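Local coordinates for protein NAD(P)H dehydrogenase (quinone) (Deinococcus radiodurans, PDB 1YDG) that catalyses the FMN-dependent reduction of quinones to quinols by NADH or NADPH, as a homotetramer with one FMN per monomer, at residues A79-V83 and Q193-T197; L113-S119 and W145-T150. All coordinates share one frame; numbering follows the deposited sequence.

Overall arrangement
Both contacts are buried and work on the same central parallel sheet, in neighbouring strands 81-89 and 117-124, with centres about 9 Å apart. Contact 1 lays helix 180-204 against the start of strand 81-89, a helix-on-sheet contact made by a few side chains and a single hydrogen bond between the segments. Contact 2, nested along the chain inside the loop that contact 1 closes, is strand pairing: backbone hydrogen bonds in parallel register, with apolar and aromatic side chains beside them and one exposed corner at Asn115. The two meet directly, since Ser119 OG of contact 2 lies 2.7 Å from Gln193 OE1 of contact 1, probably hydrogen-bonded.

Contact 1 of 2, residues A79-V83 and Q193-T197; sequences AEAIV and QVELT
Gln193 reaches across to Ile82, at the start of strand 81-89, with its whole side chain stretched out. CG stands trans to the backbone N (chi1 177°) and the chain stays extended beyond it, which carries the amide from CB across to the strand. CB begins the path on the side facing 79-83, and Gln193 CG passes alongside Thr150 OG1. Gln193 CD comes within 3.9 Å of Ile82 O, and at the tip the two amide atoms part ways. Gln193 NE2 donates to Ile82 O over 3.0 Å, nearly straight at 163°; the acceptor lies close to the amide plane, but the N-H comes in from above the carbonyl plane of Ile82. NE2 also lies against Ala81 CB and bonds to Thr117 OG1, while Gln193 OE1 accepts from Ser119 OG and has Val83 CG2 against it at 3.5 Å. With both ends occupied, the amide is fixed in its rotation as well as its position.

This is the doubly wound alpha/beta fold of the flavodoxins, in which helices pack on both faces of a parallel sheet; here the C-terminal helix 180-204 runs roughly antiparallel to the strand, the short axes 9.3 Å apart at an angle of 156°.

One turn further along, Thr197 OG1 sits 3.5 Å from Ala81 CB and folds back to donate to Gln193 O at 2.6 Å, the same carbonyl that takes Thr197 N from its opposite face. OG1 is also hydrogen-bonded to Thr117 OG1, so this buried polar atom has two partners. Thr197 CG2 rests 3.7 Å from Glu80 O, just before the strand begins.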
loop_
_atom_site.group_PDB
_atom_site.type_symbol
_atom_site.label_atom_id
_atom_site.label_comp_id
_atom_site.label_asym_id
_atom_site.label_seq_id
_atom_site.Cartn_x
_atom_site.Cartn_y
_atom_site.Cartn_z
ATOM N N ALA B 79 -26.977 -2.391 -5.449
ATOM C CA ALA B 79 -26.057 -3.360 -6.030
ATOM C C ALA B 79 -25.782 -4.538 -5.098
ATOM O O ALA B 79 -25.781 -4.422 -3.883
ATOM C CB ALA B 79 -24.738 -2.687 -6.425
ATOM N N GLU B 80 -25.559 -5.685 -5.702
ATOM C CA GLU B 80 -25.022 -6.818 -4.982
ATOM C C GLU B 80 -23.551 -6.972 -5.337
ATOM O O GLU B 80 -22.783 -7.546 -4.573
ATOM C CB GLU B 80 -25.826 -8.048 -5.336
ATOM C CG GLU B 80 -27.191 -8.033 -4.703
ATOM C CD GLU B 80 -28.229 -8.823 -5.462
ATOM O OE1 GLU B 80 -28.106 -8.993 -6.681
ATOM O OE2 GLU B 80 -29.189 -9.282 -4.823
ATOM N N ALA B 81 -23.174 -6.439 -6.499
ATOM C CA ALA B 81 -21.808 -6.467 -6.973
ATOM C C ALA B 81 -21.416 -5.082 -7.441
ATOM O O ALA B 81 -22.127 -4.472 -8.216
ATOM C CB ALA B 81 -21.681 -7.484 -8.101
ATOM N N ILE B 82 -20.280 -4.584 -6.965
ATOM C CA ILE B 82 -19.800 -3.255 -7.303
ATOM C C ILE B 82 -18.459 -3.259 -8.014
ATOM O O ILE B 82 -17.519 -3.934 -7.582
ATOM C CB ILE B 82 -19.630 -2.406 -6.019
ATOM C CG1 ILE B 82 -20.993 -2.177 -5.362
ATOM C CG2 ILE B 82 -18.908 -1.083 -6.344
ATOM C CD1 ILE B 82 -20.951 -1.886 -3.843
ATOM N N VAL B 83 -18.356 -2.479 -9.085
ATOM C CA VAL B 83 -17.057 -2.183 -9.682
ATOM C C VAL B 83 -16.842 -0.687 -9.653
ATOM O O VAL B 83 -17.733 0.060 -10.064
ATOM C CB VAL B 83 -16.939 -2.682 -11.159
ATOM C CG1 VAL B 83 -15.626 -2.248 -11.800
ATOM C CG2 VAL B 83 -17.109 -4.193 -11.264
ATOM N N GLN B 193 -16.657 -11.879 -11.408
ATOM C CA GLN B 193 -17.298 -11.271 -10.240
ATOM C C GLN B 193 -18.795 -11.556 -10.181
ATOM O O GLN B 193 -19.334 -11.828 -9.104
ATOM C CB GLN B 193 -17.030 -9.765 -10.190
ATOM C CG GLN B 193 -17.731 -9.051 -9.030
ATOM C CD GLN B 193 -17.266 -7.642 -8.829
ATOM O OE1 GLN B 193 -16.395 -7.166 -9.538
ATOM N NE2 GLN B 193 -17.853 -6.952 -7.841
ATOM N N VAL B 194 -19.462 -11.502 -11.327
ATOM C CA VAL B 194 -20.901 -11.819 -11.399
ATOM C C VAL B 194 -21.154 -13.276 -11.003
ATOM O O VAL B 194 -22.037 -13.547 -10.200
ATOM C CB VAL B 194 -21.474 -11.528 -12.816
ATOM C CG1 VAL B 194 -22.861 -12.159 -13.008
ATOM C CG2 VAL B 194 -21.516 -10.038 -13.069
ATOM N N GLU B 195 -20.351 -14.193 -11.544
ATOM C CA GLU B 195 -20.425 -15.622 -11.166
ATOM C C GLU B 195 -20.198 -15.873 -9.662
ATOM O O GLU B 195 -20.971 -16.598 -9.020
ATOM C CB GLU B 195 -19.435 -16.444 -12.002
ATOM C CG GLU B 195 -19.849 -16.563 -13.472
ATOM C CD GLU B 195 -18.759 -17.133 -14.384
ATOM O OE1 GLU B 195 -17.683 -17.553 -13.880
ATOM O OE2 GLU B 195 -18.989 -17.163 -15.621
ATOM N N LEU B 196 -19.163 -15.268 -9.094
ATOM C CA LEU B 196 -18.962 -15.346 -7.633
ATOM C C LEU B 196 -20.152 -14.781 -6.842
ATOM O O LEU B 196 -20.623 -15.398 -5.881
ATOM C CB LEU B 196 -17.665 -14.649 -7.215
ATOM C CG LEU B 196 -16.365 -15.388 -7.583
ATOM C CD1 LEU B 196 -15.162 -14.476 -7.436
ATOM C CD2 LEU B 196 -16.169 -16.651 -6.756
ATOM N N THR B 197 -20.644 -13.618 -7.261
ATOM C CA THR B 197 -21.740 -12.953 -6.569
ATOM C C THR B 197 -23.026 -13.807 -6.598
ATOM O O THR B 197 -23.692 -13.966 -5.578
ATOM C CB THR B 197 -22.053 -11.578 -7.178
ATOM O OG1 THR B 197 -20.853 -10.801 -7.300
ATOM C CG2 THR B 197 -23.055 -10.835 -6.312
#

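Contact 2 of 2, residues L113-S119 and W145-T150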
loop_
_atom_site.group_PDB
_atom_site.type_symbol
_atom_site.label_atom_id
_atom_site.label_comp_id
_atom_site.label_asym_id
_atom_site.label_seq_id
_atom_site.Cartn_x
_atom_site.Cartn_y
_atom_site.Cartn_z
ATOM N N LEU B 113 -23.673 -1.475 3.297
ATOM C CA LEU B 113 -22.637 -1.745 2.277
ATOM C C LEU B 113 -22.009 -3.118 2.447
ATOM O O LEU B 113 -21.359 -3.620 1.527
ATOM C CB LEU B 113 -21.539 -0.686 2.307
ATOM C CG LEU B 113 -21.817 0.683 1.681
ATOM C CD1 LEU B 113 -20.655 1.615 1.929
ATOM C CD2 LEU B 113 -22.098 0.589 0.204
ATOM N N ALA B 114 -22.227 -3.737 3.611
ATOM C CA ALA B 114 -21.566 -4.973 3.964
ATOM C C ALA B 114 -21.937 -6.095 3.022
ATOM O O ALA B 114 -23.057 -6.151 2.511
ATOM C CB ALA B 114 -21.906 -5.371 5.375
ATOM N N ASN B 115 -20.964 -6.974 2.783
ATOM C CA ASN B 115 -21.190 -8.205 2.052
ATOM C C ASN B 115 -21.419 -8.060 0.539
ATOM O O ASN B 115 -21.711 -9.040 -0.114
ATOM C CB ASN B 115 -22.326 -9.012 2.702
ATOM C CG ASN B 115 -22.076 -9.262 4.181
ATOM O OD1 ASN B 115 -20.956 -9.567 4.581
ATOM N ND2 ASN B 115 -23.115 -9.114 4.999
ATOM N N LYS B 116 -21.232 -6.874 -0.029
ATOM C CA LYS B 116 -21.346 -6.728 -1.474
ATOM C C LYS B 116 -19.986 -7.081 -2.069
ATOM O O LYS B 116 -18.963 -6.852 -1.439
ATOM C CB LYS B 116 -21.757 -5.309 -1.839
ATOM C CG LYS B 116 -23.150 -4.955 -1.388
ATOM C CD LYS B 116 -23.374 -3.464 -1.345
ATOM C CE LYS B 116 -24.698 -3.133 -0.629
ATOM N NZ LYS B 116 -25.922 -3.645 -1.338
ATOM N N THR B 117 -19.965 -7.684 -3.247
ATOM C CA THR B 117 -18.677 -7.945 -3.898
ATOM C C THR B 117 -18.154 -6.664 -4.500
ATOM O O THR B 117 -18.927 -5.779 -4.860
ATOM C CB THR B 117 -18.726 -9.038 -4.939
ATOM O OG1 THR B 117 -19.611 -8.662 -5.982
ATOM C CG2 THR B 117 -19.182 -10.367 -4.326
ATOM N N PHE B 118 -16.835 -6.582 -4.589
ATOM C CA PHE B 118 -16.133 -5.397 -5.005
ATOM C C PHE B 118 -14.886 -5.748 -5.783
ATOM O O PHE B 118 -14.070 -6.550 -5.324
ATOM C CB PHE B 118 -15.683 -4.595 -3.806
ATOM C CG PHE B 118 -15.047 -3.293 -4.173
ATOM C CD1 PHE B 118 -15.837 -2.170 -4.407
ATOM C CD2 PHE B 118 -13.670 -3.190 -4.334
ATOM C CE1 PHE B 118 -15.252 -0.947 -4.760
ATOM C CE2 PHE B 118 -13.076 -1.977 -4.685
ATOM C CZ PHE B 118 -13.875 -0.852 -4.912
ATOM N N SER B 119 -14.726 -5.121 -6.945
ATOM C CA SER B 119 -13.439 -5.122 -7.649
ATOM C C SER B 119 -13.239 -3.751 -8.282
ATOM O O SER B 119 -14.145 -2.909 -8.267
ATOM C CB SER B 119 -13.382 -6.230 -8.699
ATOM O OG SER B 119 -14.015 -5.845 -9.893
ATOM N N TRP B 145 -15.867 -1.226 4.498
ATOM C CA TRP B 145 -17.282 -1.550 4.286
ATOM C C TRP B 145 -17.640 -3.005 4.557
ATOM O O TRP B 145 -18.807 -3.345 4.503
ATOM C CB TRP B 145 -17.715 -1.274 2.835
ATOM C CG TRP B 145 -17.311 0.040 2.257
ATOM C CD1 TRP B 145 -16.943 1.164 2.934
ATOM C CD2 TRP B 145 -17.299 0.382 0.870
ATOM N NE1 TRP B 145 -16.666 2.174 2.052
ATOM C CE2 TRP B 145 -16.883 1.723 0.777
ATOM C CE3 TRP B 145 -17.586 -0.326 -0.306
ATOM C CZ2 TRP B 145 -16.734 2.380 -0.454
ATOM C CZ3 TRP B 145 -17.446 0.329 -1.539
ATOM C CH2 TRP B 145 -17.016 1.662 -1.598
ATOM N N GLY B 146 -16.648 -3.861 4.800
ATOM C CA GLY B 146 -16.879 -5.298 4.883
ATOM C C GLY B 146 -17.319 -5.874 3.547
ATOM O O GLY B 146 -18.107 -6.816 3.491
ATOM N N ALA B 147 -16.806 -5.309 2.465
ATOM C CA ALA B 147 -17.030 -5.858 1.144
ATOM C C ALA B 147 -16.270 -7.182 1.021
ATOM O O ALA B 147 -15.327 -7.451 1.775
ATOM C CB ALA B 147 -16.566 -4.882 0.088
ATOM N N VAL B 148 -16.725 -8.006 0.090
ATOM C CA VAL B 148 -16.050 -9.220 -0.313
ATOM C C VAL B 148 -15.289 -8.888 -1.584
ATOM O O VAL B 148 -15.898 -8.629 -2.624
ATOM C CB VAL B 148 -17.094 -10.314 -0.558
ATOM C CG1 VAL B 148 -16.460 -11.616 -1.093
ATOM C CG2 VAL B 148 -17.859 -10.554 0.710
ATOM N N LEU B 149 -13.957 -8.848 -1.506
ATOM C CA LEU B 149 -13.155 -8.341 -2.602
ATOM C C LEU B 149 -12.919 -9.443 -3.615
ATOM O O LEU B 149 -12.482 -10.518 -3.241
ATOM C CB LEU B 149 -11.845 -7.749 -2.103
ATOM C CG LEU B 149 -11.962 -6.783 -0.908
ATOM C CD1 LEU B 149 -10.674 -6.100 -0.653
ATOM C CD2 LEU B 149 -13.049 -5.759 -1.147
ATOM N N THR B 150 -13.240 -9.182 -4.887
ATOM C CA THR B 150 -13.131 -10.192 -5.937
ATOM C C THR B 150 -12.197 -9.772 -7.079
ATOM O O THR B 150 -12.610 -9.696 -8.237
ATOM C CB THR B 150 -14.487 -10.567 -6.544
ATOM O OG1 THR B 150 -15.061 -9.421 -7.197
ATOM C CG2 THR B 150 -15.416 -11.122 -5.490
#
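Phe118 N and Val148 O, 3.0 Å apart, form the central rung of a parallel ladder. Val148 N to Lys116 O and Thr150 N to Phe118 O complete it, with Thr117 bridged to Val148 and Phe118 to Leu149. Before the strands begin, Asn115 N, in a type II turn, bonds Gly146 O at 2.9 Å. Gly146, at positive phi, closes helix 131-144 with a Schellman motif.

Among the apolar contacts, Leu113 CD1 makes a CH-pi contact over one face of the indole, 3.7 Å from the centroid of the five-membered ring of Trp145. With CG trans to the backbone N (chi1 -175°), the Phe118 ring is carried to Trp145, where Phe118 CE1 meets Trp145 CZ3 at 4.1 Å, the two ring planes 88° apart. Phe118 CB touches both Ala147 CB, at 4.0 Å, and Leu149 CD2, at 3.9 Å, which lie on one side of it. On the other face of the sheet, the methyl of Thr150 packs on Thr117.

The pairing joins the two strands of a beta-alpha-beta unit whose connecting helix 131-144 ends in the FMN-binding His144. That helix packs on Phe118 and Leu149, strand 81-89 flanks 117-119, and helix 180-204 lies against Thr117 and Thr150.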